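Local coordinates for beta-lactamase II (Erythrobacter litoralis, PDB 6V72), which probably catalyses the zinc-dependent hydrolysis of beta-lactams to substituted beta-amino acids and so would confer resistance to these antibiotics, at residues G59-L64 with P88-V93; L156-P161 with I170-P175; M36-L41 with P50-L55. All coordinates share one frame; numbering follows the deposited sequence. Where two conformers were deposited one is given.

Contact 1 (G59-L64 with P88-V93)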
ATOM      1  N   GLY A  59     -19.377  14.734  31.013  1.00 22.25           N
ATOM      2  CA  GLY A  59     -20.553  15.265  31.670  1.00 23.09           C
ATOM      3  C   GLY A  59     -21.790  14.707  31.012  1.00 24.64           C
ATOM      4  O   GLY A  59     -21.952  13.489  30.890  1.00 26.90           O
ATOM      5  N   ASP A  60     -22.669  15.602  30.560  1.00 25.75           N
ATOM      6  CA  ASP A  60     -23.931  15.220  29.948  1.00 24.98           C
ATOM      7  C   ASP A  60     -23.880  15.222  28.425  1.00 20.87           C
ATOM      8  O   ASP A  60     -24.936  15.172  27.780  1.00 22.03           O
ATOM      9  CB  ASP A  60     -25.051  16.146  30.424  1.00 30.02           C
ATOM     10  CG  ASP A  60     -25.290  16.055  31.927  1.00 40.89           C
ATOM     11  OD1 ASP A  60     -25.230  14.937  32.496  1.00 43.31           O
ATOM     12  OD2 ASP A  60     -25.538  17.114  32.540  1.00 46.75           O
ATOM     13  N   ASN A  61     -22.688  15.275  27.833  1.00 19.17           N
ATOM     14  CA  ASN A  61     -22.542  15.234  26.384  1.00 18.31           C
ATOM     15  C   ASN A  61     -21.434  14.262  26.005  1.00 16.97           C
ATOM     16  O   ASN A  61     -20.743  13.700  26.859  1.00 20.15           O
ATOM     17  CB  ASN A  61     -22.242  16.624  25.814  1.00 20.04           C
ATOM     18  CG  ASN A  61     -23.459  17.542  25.870  1.00 22.40           C
ATOM     19  OD1 ASN A  61     -23.583  18.388  26.766  1.00 26.50           O
ATOM     20  ND2 ASN A  61     -24.381  17.356  24.926  1.00 25.78           N
ATOM     21  N   THR A  62     -21.286  14.056  24.699  1.00 17.64           N
ATOM     22  CA  THR A  62     -20.177  13.269  24.178  1.00 15.60           C
ATOM     23  C   THR A  62     -19.391  14.066  23.158  1.00 15.71           C
ATOM     24  O   THR A  62     -19.875  15.045  22.582  1.00 16.45           O
ATOM     25  CB  THR A  62     -20.642  11.952  23.527  1.00 17.76           C
ATOM     26  OG1 THR A  62     -21.754  12.207  22.650  1.00 17.62           O
ATOM     27  CG2 THR A  62     -21.069  10.935  24.594  1.00 20.25           C
ATOM     28  N   ILE A  63     -18.153  13.626  22.954  0.61 13.16           N
ATOM     29  CA  ILE A  63     -17.257  14.156  21.928  0.61 14.05           C
ATOM     30  C   ILE A  63     -16.924  13.025  20.974  0.61 12.14           C
ATOM     31  O   ILE A  63     -16.566  11.924  21.405  0.61 14.46           O
ATOM     32  CB  ILE A  63     -15.976  14.745  22.538  0.61 16.45           C
ATOM     33  CG1 ILE A  63     -16.330  15.925  23.433  0.61 19.04           C
ATOM     34  CG2 ILE A  63     -15.021  15.181  21.449  0.61 17.40           C
ATOM     35  CD1 ILE A  63     -15.533  15.940  24.678  0.61 19.91           C
ATOM     36  N   LEU A  64     -17.051  13.298  19.684  1.00 13.10           N
ATOM     37  CA  LEU A  64     -16.852  12.305  18.634  1.00 13.20           C
ATOM     38  C   LEU A  64     -15.461  12.455  18.030  1.00 10.74           C
ATOM     39  O   LEU A  64     -15.044  13.570  17.700  1.00 12.89           O
ATOM     40  CB  LEU A  64     -17.914  12.473  17.544  1.00 13.19           C
ATOM     41  CG  LEU A  64     -17.867  11.502  16.352  1.00 12.79           C
ATOM     42  CD1 LEU A  64     -18.099  10.093  16.797  1.00 14.10           C
ATOM     43  CD2 LEU A  64     -18.882  11.931  15.304  1.00 15.76           C
ATOM     44  N   PRO A  88     -25.854  13.693  24.143  1.00 15.74           N
ATOM     45  CA  PRO A  88     -25.699  14.023  22.718  1.00 18.37           C
ATOM     46  C   PRO A  88     -24.294  14.495  22.378  1.00 16.41           C
ATOM     47  O   PRO A  88     -23.592  15.107  23.189  1.00 15.53           O
ATOM     48  CB  PRO A  88     -26.720  15.141  22.500  1.00 19.56           C
ATOM     49  CG  PRO A  88     -27.733  14.937  23.588  1.00 21.87           C
ATOM     50  CD  PRO A  88     -26.988  14.397  24.768  1.00 19.59           C
ATOM     51  N   VAL A  89     -23.904  14.231  21.139  1.00 16.32           N
ATOM     52  CA  VAL A  89     -22.622  14.715  20.635  1.00 15.28           C
ATOM     53  C   VAL A  89     -22.675  16.232  20.558  1.00 16.76           C
ATOM     54  O   VAL A  89     -23.571  16.810  19.935  1.00 18.52           O
ATOM     55  CB  VAL A  89     -22.306  14.105  19.263  1.00 13.83           C
ATOM     56  CG1 VAL A  89     -20.957  14.621  18.760  1.00 14.72           C
ATOM     57  CG2 VAL A  89     -22.283  12.566  19.327  1.00 13.47           C
ATOM     58  N   ARG A  90     -21.735  16.895  21.203  1.00 17.69           N
ATOM     59  CA  ARG A  90     -21.706  18.338  21.036  1.00 20.08           C
ATOM     60  C   ARG A  90     -20.509  18.837  20.252  1.00 18.93           C
ATOM     61  O   ARG A  90     -20.557  19.967  19.753  1.00 23.22           O
ATOM     62  CB  ARG A  90     -21.762  19.041  22.386  1.00 24.69           C
ATOM     63  CG  ARG A  90     -20.561  18.896  23.183  1.00 24.54           C
ATOM     64  CD  ARG A  90     -20.476  19.992  24.244  1.00 24.52           C
ATOM     65  NE  ARG A  90     -19.440  19.566  25.159  1.00 23.26           N
ATOM     66  CZ  ARG A  90     -18.140  19.749  24.959  1.00 22.89           C
ATOM     67  NH1 ARG A  90     -17.697  20.404  23.875  1.00 20.12           N
ATOM     68  NH2 ARG A  90     -17.295  19.274  25.856  1.00 24.94           N
ATOM     69  N   ALA A  91     -19.472  18.023  20.095  1.00 16.91           N
ATOM     70  CA  ALA A  91     -18.317  18.431  19.309  1.00 14.28           C
ATOM     71  C   ALA A  91     -17.709  17.189  18.695  1.00 13.35           C
ATOM     72  O   ALA A  91     -17.870  16.086  19.212  1.00 14.76           O
ATOM     73  CB  ALA A  91     -17.264  19.163  20.147  1.00 14.89           C
ATOM     74  N   ALA A  92     -16.999  17.382  17.588  1.00 13.29           N
ATOM     75  CA  ALA A  92     -16.357  16.284  16.879  1.00 12.99           C
ATOM     76  C   ALA A  92     -15.018  16.764  16.354  1.00 12.06           C
ATOM     77  O   ALA A  92     -14.857  17.933  16.004  1.00 14.30           O
ATOM     78  CB  ALA A  92     -17.193  15.780  15.697  1.00 14.70           C
ATOM     79  N   VAL A  93     -14.070  15.846  16.269  1.00 11.70           N
ATOM     80  CA  VAL A  93     -12.768  16.133  15.684  1.00 10.20           C
ATOM     81  C   VAL A  93     -12.472  15.015  14.701  1.00 11.37           C
ATOM     82  O   VAL A  93     -12.777  13.846  14.969  1.00 12.84           O
ATOM     83  CB  VAL A  93     -11.650  16.281  16.753  1.00 12.13           C
ATOM     84  CG1 VAL A  93     -11.511  15.027  17.638  1.00 13.46           C
ATOM     85  CG2 VAL A  93     -10.311  16.600  16.074  1.00 14.15           C
TER
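Asn61 and Pro88 start the pairing of two parallel strands, 61-64 and 89-93, whose axes come within 4.7 Å at an angle of 16°. Among the hydrogen bonds, two converge on the carbonyl of Pro88: Thr62 N donates to Pro88 O (2.9 Å), and the amide of Asn61 adds ND2 to the same oxygen (2.9 Å), from the opposite face of the carbonyl plane. A short polar amide suits this place because, with CG beside the backbone N (chi1 -72°), it can reach across to the Pro88 carbonyl, whose oxygen lies in the amide plane. Further on, Arg90 N binds Thr62 O, Leu64 N binds Ala91 O (2.9 Å) and Val93 N binds Leu64 O. Between the Thr62-Val89 and Leu64-Ala92 pairs, Ile63 alone stands against Arg90 and Ala91, a beta bulge in which the buried Ala91 N has no partner.

Apolar contacts lie on the face of Thr62, Leu64, Val89 and Ala92. Leu64 CB touches both Val89 CG1 and Ala92 CB at 3.9 Å, a methyl fitting beside the leucine. This face packs on helix 71-84, through Ala81 and Ile77, while Thr62 OG1 bonds to Lys87 O. The extended Arg90 runs across Asn61 at about a right angle, CG lying 3.9 Å from Asn61 CB. Ile63 CG1 sits over one guanidinium face, offset toward its rim, and NH1 goes on to Ser152 O.

Strand, helix 71-84 and neighbouring parallel strand form a beta-alpha-beta unit, part of the alpha-beta/beta-alpha sandwich of metallo-beta-lactamases.

Contact 2 (L156-P161 with I170-P175)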
ATOM      1  N   LEU A 156     -10.086  14.839  25.685  1.00 14.19           N
ATOM      2  CA  LEU A 156      -9.139  14.471  24.642  1.00 13.66           C
ATOM      3  C   LEU A 156      -8.019  15.495  24.579  1.00 14.16           C
ATOM      4  O   LEU A 156      -8.257  16.708  24.649  1.00 17.62           O
ATOM      5  CB  LEU A 156      -9.827  14.388  23.283  1.00 16.42           C
ATOM      6  CG  LEU A 156     -10.811  13.226  23.157  1.00 17.75           C
ATOM      7  CD1 LEU A 156     -11.744  13.503  22.000  1.00 23.75           C
ATOM      8  CD2 LEU A 156     -10.110  11.873  22.981  1.00 18.78           C
ATOM      9  N   ARG A 157      -6.795  15.008  24.439  1.00 12.72           N
ATOM     10  CA  ARG A 157      -5.654  15.871  24.176  1.00 12.83           C
ATOM     11  C   ARG A 157      -5.264  15.678  22.721  1.00 12.74           C
ATOM     12  O   ARG A 157      -4.962  14.557  22.297  1.00 14.42           O
ATOM     13  CB  ARG A 157      -4.502  15.553  25.120  1.00 15.45           C
ATOM     14  CG  ARG A 157      -4.875  15.782  26.586  1.00 16.31           C
ATOM     15  CD  ARG A 157      -5.205  17.231  26.886  1.00 20.70           C
ATOM     16  NE  ARG A 157      -5.198  17.470  28.330  1.00 20.73           N
ATOM     17  CZ  ARG A 157      -6.270  17.791  29.055  1.00 20.12           C
ATOM     18  NH1 ARG A 157      -6.143  17.954  30.359  1.00 20.01           N
ATOM     19  NH2 ARG A 157      -7.455  17.971  28.486  1.00 19.39           N
ATOM     20  N   LEU A 158      -5.314  16.756  21.954  1.00 13.06           N
ATOM     21  CA  LEU A 158      -5.058  16.703  20.515  1.00 12.89           C
ATOM     22  C   LEU A 158      -3.594  17.003  20.215  1.00 11.78           C
ATOM     23  O   LEU A 158      -3.056  18.000  20.705  1.00 11.76           O
ATOM     24  CB  LEU A 158      -5.918  17.734  19.794  1.00 14.98           C
ATOM     25  CG  LEU A 158      -7.370  17.413  19.501  1.00 20.64           C
ATOM     26  CD1 LEU A 158      -8.076  16.749  20.632  1.00 21.75           C
ATOM     27  CD2 LEU A 158      -8.020  18.737  19.145  1.00 24.77           C
ATOM     28  N   TYR A 159      -2.973  16.170  19.379  1.00 11.32           N
ATOM     29  CA  TYR A 159      -1.545  16.263  19.103  1.00  9.68           C
ATOM     30  C   TYR A 159      -1.287  16.109  17.609  1.00 11.56           C
ATOM     31  O   TYR A 159      -1.701  15.112  17.000  1.00 12.19           O
ATOM     32  CB  TYR A 159      -0.774  15.179  19.879  1.00 11.61           C
ATOM     33  CG  TYR A 159       0.718  15.291  19.670  1.00 11.72           C
ATOM     34  CD1 TYR A 159       1.441  16.332  20.234  1.00 12.82           C
ATOM     35  CD2 TYR A 159       1.405  14.358  18.894  1.00 14.82           C
ATOM     36  CE1 TYR A 159       2.804  16.439  20.033  1.00 13.76           C
ATOM     37  CE2 TYR A 159       2.750  14.454  18.686  1.00 14.88           C
ATOM     38  CZ  TYR A 159       3.458  15.488  19.253  1.00 14.02           C
ATOM     39  OH  TYR A 159       4.833  15.573  19.043  1.00 16.70           O
ATOM     40  N   TYR A 160      -0.581  17.080  17.031  1.00 10.95           N
ATOM     41  CA  TYR A 160      -0.168  16.998  15.632  1.00  9.88           C
ATOM     42  C   TYR A 160       1.264  16.500  15.608  1.00 11.70           C
ATOM     43  O   TYR A 160       2.164  17.230  16.054  1.00 12.52           O
ATOM     44  CB  TYR A 160      -0.261  18.367  14.948  1.00 11.34           C
ATOM     45  CG  TYR A 160       0.330  18.355  13.557  1.00 12.01           C
ATOM     46  CD1 TYR A 160      -0.072  17.407  12.614  1.00 11.95           C
ATOM     47  CD2 TYR A 160       1.304  19.271  13.193  1.00 14.05           C
ATOM     48  CE1 TYR A 160       0.467  17.390  11.352  1.00 13.84           C
ATOM     49  CE2 TYR A 160       1.855  19.249  11.921  1.00 16.08           C
ATOM     50  CZ  TYR A 160       1.431  18.301  11.006  1.00 14.14           C
ATOM     51  OH  TYR A 160       1.975  18.265   9.729  1.00 18.06           O
ATOM     52  N   PRO A 161       1.531  15.277  15.123  1.00 10.81           N
ATOM     53  CA  PRO A 161       2.888  14.719  15.198  1.00 12.90           C
ATOM     54  C   PRO A 161       3.777  15.090  14.030  1.00 12.14           C
ATOM     55  O   PRO A 161       4.976  14.789  14.078  1.00 13.46           O
ATOM     56  CB  PRO A 161       2.627  13.209  15.200  1.00 14.01           C
ATOM     57  CG  PRO A 161       1.418  13.060  14.257  1.00 11.85           C
ATOM     58  CD  PRO A 161       0.545  14.284  14.639  1.00 11.81           C
ATOM     59  N   ILE A 170      -3.681  14.067  12.420  1.00 10.89           N
ATOM     60  CA  ILE A 170      -3.525  14.345  13.844  1.00 10.04           C
ATOM     61  C   ILE A 170      -3.904  13.114  14.666  1.00 11.09           C
ATOM     62  O   ILE A 170      -4.424  12.125  14.158  1.00 13.37           O
ATOM     63  CB  ILE A 170      -4.324  15.584  14.301  1.00 10.00           C
ATOM     64  CG1 ILE A 170      -5.832  15.348  14.133  1.00 10.73           C
ATOM     65  CG2 ILE A 170      -3.860  16.840  13.529  1.00 12.77           C
ATOM     66  CD1 ILE A 170      -6.694  16.496  14.737  1.00 13.47           C
ATOM     67  N   THR A 171      -3.599  13.185  15.961  1.00 10.28           N
ATOM     68  CA  THR A 171      -3.833  12.089  16.896  1.00 11.35           C
ATOM     69  C   THR A 171      -4.489  12.646  18.152  1.00 11.98           C
ATOM     70  O   THR A 171      -4.458  13.856  18.408  1.00 13.12           O
ATOM     71  CB  THR A 171      -2.525  11.379  17.264  1.00 13.35           C
ATOM     72  OG1 THR A 171      -1.664  12.299  17.951  1.00 13.64           O
ATOM     73  CG2 THR A 171      -1.815  10.857  16.007  1.00 15.62           C
ATOM     74  N   VAL A 172      -5.111  11.763  18.942  1.00 13.74           N
ATOM     75  CA  VAL A 172      -5.720  12.189  20.199  1.00 13.16           C
ATOM     76  C   VAL A 172      -5.382  11.185  21.290  1.00 13.67           C
ATOM     77  O   VAL A 172      -5.149  10.002  21.031  1.00 14.77           O
ATOM     78  CB  VAL A 172      -7.250  12.386  20.074  1.00 15.69           C
ATOM     79  CG1 VAL A 172      -7.577  13.368  18.949  1.00 18.22           C
ATOM     80  CG2 VAL A 172      -7.919  11.047  19.821  1.00 15.22           C
ATOM     81  N   GLY A 173      -5.352  11.662  22.527  1.00 13.01           N
ATOM     82  CA  GLY A 173      -5.054  10.792  23.640  1.00 14.08           C
ATOM     83  C   GLY A 173      -5.930  11.121  24.830  1.00 13.01           C
ATOM     84  O   GLY A 173      -6.464  12.228  24.960  1.00 14.56           O
ATOM     85  N   LEU A 174      -6.045  10.122  25.714  1.00 14.29           N
ATOM     86  CA  LEU A 174      -6.682  10.243  27.022  1.00 13.56           C
ATOM     87  C   LEU A 174      -5.652   9.765  28.034  1.00 16.81           C
ATOM     88  O   LEU A 174      -5.678   8.600  28.467  1.00 16.95           O
ATOM     89  CB  LEU A 174      -7.953   9.408  27.113  1.00 15.69           C
ATOM     90  CG  LEU A 174      -9.068   9.909  26.190  1.00 15.51           C
ATOM     91  CD1 LEU A 174     -10.142   8.836  25.995  1.00 19.74           C
ATOM     92  CD2 LEU A 174      -9.670  11.203  26.722  1.00 17.84           C
ATOM     93  N   PRO A 175      -4.707  10.628  28.408  1.00 17.97           N
ATOM     94  CA  PRO A 175      -3.577  10.166  29.225  1.00 19.33           C
ATOM     95  C   PRO A 175      -3.989   9.641  30.585  1.00 19.69           C
ATOM     96  O   PRO A 175      -3.306   8.766  31.129  1.00 23.90           O
ATOM     97  CB  PRO A 175      -2.700  11.422  29.343  1.00 19.21           C
ATOM     98  CG  PRO A 175      -3.050  12.247  28.162  1.00 19.79           C
ATOM     99  CD  PRO A 175      -4.526  12.014  27.945  1.00 19.26           C
TER
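Tyr159 and Thr171 make a hydrogen-bonded pair in an antiparallel beta hairpin, strands 157-159 and 171-174, in the second sheet of the metallo-beta-lactamase sandwich. Tyr159 N donates to Thr171 O, and Thr171 N returns a bond to Tyr159 O (2.9 Å). That second carbonyl is gripped twice, since Thr171 OG1 also donates to Tyr159 O (3.0 Å). Threonine suits the place: its hydroxyl, turned between the backbone N and the carbonyl carbon (chi1 64°), satisfies its own proton within the sheet and lies in the plane of the tyrosine ring, at its edge. Arg157 and Gly173 repeat the pairing without side-chain help, with Arg157 N reaching Gly173 O at 2.8 Å.

Between them Leu158 and Val172 face each other as a non-hydrogen-bonded pair. They lie side by side, Leu158 CD1 meeting Val172 CG1 at 3.8 Å, while Val172 CG2 rests on Leu156 CD2. That same leucine methyl meets Leu174 CD2 (3.8 Å), so Leu156, Val172 and Leu174 form one apolar cluster. At the exposed end the bent Arg157 lays CG against Pro175 CD and carries its charge outward. At the other end Ile170 CG2 lies 3.9 Å from Tyr160 CD1, the two side chains crossing at about a right angle.

Around this shell, Leu158 is backbone-bonded to Ala145, which links the hairpin to the other sheet, and packs on Ile137. On the opposite face Tyr159 and Thr171 meet helix 205-215, with Asn211, Ala215 and Phe212 against them. Ile170, whose side chain lies about 7 Å from that of His96, a zinc ligand in the metal-loaded protein (no zinc is bound here), also packs on Ile137 and Phe139. The Tyr160 ring is held from beyond by its OH, hydrogen-bonded to Arg167 O.

Contact 3 (M36-L41 with P50-L55). With FMT (formic acid), chain J.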
HETATM    1  N   MSE A  36     -15.517   2.867  21.508  1.00 13.94           N
HETATM    2  CA  MSE A  36     -15.022   2.810  20.137  1.00 13.93           C
HETATM    3  C   MSE A  36     -16.163   2.468  19.209  1.00 14.31           C
HETATM    4  O   MSE A  36     -16.952   1.563  19.498  1.00 16.60           O
HETATM    5  CB  MSE A  36     -13.871   1.823  20.000  1.00 16.42           C
HETATM    6  CG  MSE A  36     -13.211   1.911  18.631  1.00 17.63           C
HETATM    7 SE   MSE A  36     -11.725   0.635  18.511  0.73 21.69          SE
HETATM    8  CE  MSE A  36     -10.504   1.910  19.155  0.69 27.57           C
ATOM      9  N   HIS A  37     -16.338   3.262  18.152  1.00 13.87           N
ATOM     10  CA  HIS A  37     -17.299   2.914  17.119  1.00 12.48           C
ATOM     11  C   HIS A  37     -16.566   2.283  15.948  1.00 12.44           C
ATOM     12  O   HIS A  37     -15.506   2.766  15.529  1.00 13.43           O
ATOM     13  CB  HIS A  37     -18.153   4.118  16.662  1.00 14.44           C
ATOM     14  CG  HIS A  37     -17.400   5.288  16.074  1.00 13.43           C
ATOM     15  ND1 HIS A  37     -17.016   5.340  14.747  1.00 13.48           N
ATOM     16  CD2 HIS A  37     -17.072   6.494  16.606  1.00 13.59           C
ATOM     17  CE1 HIS A  37     -16.425   6.498  14.508  1.00 13.71           C
ATOM     18  NE2 HIS A  37     -16.457   7.221  15.616  1.00 13.13           N
ATOM     19  N   THR A  38     -17.140   1.210  15.418  1.00 14.21           N
ATOM     20  CA  THR A  38     -16.581   0.518  14.264  1.00 12.61           C
ATOM     21  C   THR A  38     -17.664   0.340  13.218  1.00 14.13           C
ATOM     22  O   THR A  38     -18.774  -0.112  13.534  1.00 15.07           O
ATOM     23  CB  THR A  38     -16.000  -0.846  14.653  1.00 14.45           C
ATOM     24  OG1 THR A  38     -14.990  -0.649  15.643  1.00 16.20           O
ATOM     25  CG2 THR A  38     -15.381  -1.565  13.436  1.00 15.53           C
ATOM     26  N   THR A  39     -17.331   0.671  11.977  1.00 12.95           N
ATOM     27  CA  THR A  39     -18.204   0.418  10.846  1.00 13.38           C
ATOM     28  C   THR A  39     -17.399  -0.219   9.725  1.00 13.90           C
ATOM     29  O   THR A  39     -16.167  -0.179   9.710  1.00 15.20           O
ATOM     30  CB  THR A  39     -18.872   1.703  10.350  1.00 13.80           C
ATOM     31  OG1 THR A  39     -17.879   2.722  10.138  1.00 14.19           O
ATOM     32  CG2 THR A  39     -19.951   2.185  11.338  1.00 16.96           C
ATOM     33  N   TYR A  40     -18.106  -0.796   8.767  1.00 16.06           N
ATOM     34  CA  TYR A  40     -17.452  -1.597   7.744  1.00 17.92           C
ATOM     35  C   TYR A  40     -17.847  -1.124   6.359  1.00 19.01           C
ATOM     36  O   TYR A  40     -18.967  -0.655   6.118  1.00 21.94           O
ATOM     37  CB  TYR A  40     -17.782  -3.100   7.879  1.00 17.87           C
ATOM     38  CG  TYR A  40     -17.297  -3.665   9.184  1.00 17.78           C
ATOM     39  CD1 TYR A  40     -18.089  -3.605  10.329  1.00 18.91           C
ATOM     40  CD2 TYR A  40     -16.025  -4.219   9.296  1.00 19.22           C
ATOM     41  CE1 TYR A  40     -17.637  -4.103  11.535  1.00 20.71           C
ATOM     42  CE2 TYR A  40     -15.565  -4.723  10.499  1.00 20.66           C
ATOM     43  CZ  TYR A  40     -16.374  -4.662  11.616  1.00 21.71           C
ATOM     44  OH  TYR A  40     -15.930  -5.158  12.824  1.00 24.13           O
ATOM     45  N   LEU A  41     -16.902  -1.266   5.446  1.00 20.19           N
ATOM     46  CA  LEU A  41     -17.143  -0.950   4.056  1.00 23.65           C
ATOM     47  C   LEU A  41     -16.659  -2.121   3.224  1.00 25.99           C
ATOM     48  O   LEU A  41     -15.558  -2.630   3.448  1.00 27.26           O
ATOM     49  CB  LEU A  41     -16.419   0.338   3.678  1.00 28.16           C
ATOM     50  CG  LEU A  41     -16.597   0.726   2.227  1.00 33.81           C
ATOM     51  CD1 LEU A  41     -17.954   1.391   2.111  1.00 38.54           C
ATOM     52  CD2 LEU A  41     -15.512   1.692   1.851  1.00 35.69           C
ATOM     53  N   PRO A  50     -12.753  -2.487   8.378  1.00 19.01           N
ATOM     54  CA  PRO A  50     -13.244  -1.651   9.474  1.00 15.59           C
ATOM     55  C   PRO A  50     -12.701  -0.233   9.417  1.00 14.66           C
ATOM     56  O   PRO A  50     -11.588   0.020   8.956  1.00 16.66           O
ATOM     57  CB  PRO A  50     -12.713  -2.368  10.724  1.00 15.97           C
ATOM     58  CG  PRO A  50     -11.398  -2.987  10.225  1.00 18.20           C
ATOM     59  CD  PRO A  50     -11.680  -3.413   8.805  1.00 19.19           C
ATOM     60  N   SER A  51     -13.526   0.698   9.896  1.00 13.68           N
ATOM     61  CA  SER A  51     -13.080   2.031  10.268  1.00 13.44           C
ATOM     62  C   SER A  51     -13.502   2.268  11.707  1.00 11.89           C
ATOM     63  O   SER A  51     -14.670   2.022  12.054  1.00 13.33           O
ATOM     64  CB  SER A  51     -13.658   3.114   9.332  1.00 16.16           C
ATOM     65  OG  SER A  51     -13.108   4.388   9.659  1.00 18.25           O
ATOM     66  N   ASN A  52     -12.542   2.679  12.548  1.00 12.90           N
ATOM     67  CA  ASN A  52     -12.757   2.906  13.975  1.00 11.71           C
ATOM     68  C   ASN A  52     -12.632   4.383  14.323  1.00 12.80           C
ATOM     69  O   ASN A  52     -11.729   5.066  13.836  1.00 15.24           O
ATOM     70  CB  ASN A  52     -11.725   2.179  14.844  1.00 13.01           C
ATOM     71  CG  ASN A  52     -11.584   0.720  14.518  1.00 14.70           C
ATOM     72  OD1 ASN A  52     -10.451   0.210  14.377  1.00 19.07           O
ATOM     73  ND2 ASN A  52     -12.680   0.030  14.417  1.00 14.19           N
ATOM     74  N   GLY A  53     -13.477   4.832  15.239  1.00 12.43           N
ATOM     75  CA  GLY A  53     -13.307   6.116  15.875  1.00 13.06           C
ATOM     76  C   GLY A  53     -13.737   6.037  17.326  1.00 12.63           C
ATOM     77  O   GLY A  53     -13.947   4.931  17.838  1.00 14.00           O
ATOM     78  N   LEU A  54     -13.870   7.177  18.011  1.00 12.57           N
ATOM     79  CA  LEU A  54     -14.188   7.166  19.436  1.00 12.63           C
ATOM     80  C   LEU A  54     -15.413   8.014  19.719  1.00 12.85           C
ATOM     81  O   LEU A  54     -15.745   8.932  18.971  1.00 13.85           O
ATOM     82  CB  LEU A  54     -13.030   7.700  20.304  1.00 14.10           C
ATOM     83  CG  LEU A  54     -11.648   7.061  20.126  1.00 14.24           C
ATOM     84  CD1 LEU A  54     -10.618   7.782  20.978  1.00 16.55           C
ATOM     85  CD2 LEU A  54     -11.731   5.595  20.484  1.00 16.69           C
ATOM     86  N   LEU A  55     -16.086   7.672  20.814  1.00 13.37           N
ATOM     87  CA  LEU A  55     -17.146   8.493  21.378  1.00 13.29           C
ATOM     88  C   LEU A  55     -16.844   8.606  22.866  1.00 14.78           C
ATOM     89  O   LEU A  55     -16.803   7.588  23.568  1.00 16.55           O
ATOM     90  CB  LEU A  55     -18.515   7.860  21.098  1.00 16.45           C
ATOM     91  CG  LEU A  55     -19.770   8.639  21.394  1.00 20.15           C
ATOM     92  CD1 LEU A  55     -19.947   9.849  20.478  1.00 17.67           C
ATOM     93  CD2 LEU A  55     -20.935   7.669  21.217  1.00 21.78           C
TER
HETATM   94  C   FMT J 309     -11.459  -3.151  14.818  1.00 43.13           C
HETATM   95  O1  FMT J 309     -10.941  -2.627  13.838  1.00 41.59           O
HETATM   96  O2  FMT J 309     -12.477  -2.745  15.371  1.00 43.85           O
HETATM   97  O   HOH W   1     -16.690   3.880  12.446  1.00 15.39           O
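His37 and Gly53, like Thr39 and Ser51, are hydrogen-bonded pairs of two antiparallel strands, 36-41 and 50-55, whose directions differ by 153°; among their bonds, Ser51 N reaches Thr39 O at 2.8 Å.

The imidazole of His37 lies with one face over the backbone of Gly53, whose CA is 3.6 Å from the ring centroid in a CH-pi contact. Glycine fits because it has no side chain on that face. A first torsion of 60° turns the ring across toward Gly53, and NE2 then bonds to Val65 O. At the ring edge a water joins His37 ND1 (2.7 Å) to Thr39 OG1 (2.8 Å) and donates to Ser51 O.

The other face carries Met36, Thr38, Tyr40, Pro50, Asn52 and Leu54. Met36, a selenomethionine here, sets SE 4.0 Å from Asn52 CB and bends at its last torsion to bring CE near Leu54 CD2. Tyr40 CE2 touches Pro50 CB at 3.7 Å, and its hydroxyl bonds to Glu14. A formic acid, probably from the crystallisation liquor, lies near Thr38, Asn52 and Pro50 and is held also by Arg17.

Pro50 O accepts a hydrogen bond from ND1 of His226, a zinc ligand in the metal-loaded protein. Such a hairpin, its connecting loop typically flexible and beside the zinc site, is characteristic of class B1 metallo-beta-lactamases.

Contacts 1 and 3 belong to the same sheet, in which strands 49-58 and 61-65 are neighbours, whereas contact 2 lies in the other sheet of the sandwich. Leu64 of contact 1 packs on His37 and Leu54 of contact 3, and Ile63 and Val93 meet Leu156 and Ile170 of contact 2 between the sheets. Contacts 2 and 3 are buried antiparallel hairpins that do not touch, with about 4 Å between their nearest atoms; contact 1 is a parallel, bulged crossover pair, partly buried, with exposed residues at its start. Their chemistry follows: an arginine and an asparagine amide near that start in contact 1, branched apolar groups in contact 2, and an imidazole with a bridging water near the zinc-binding histidines in contact 3.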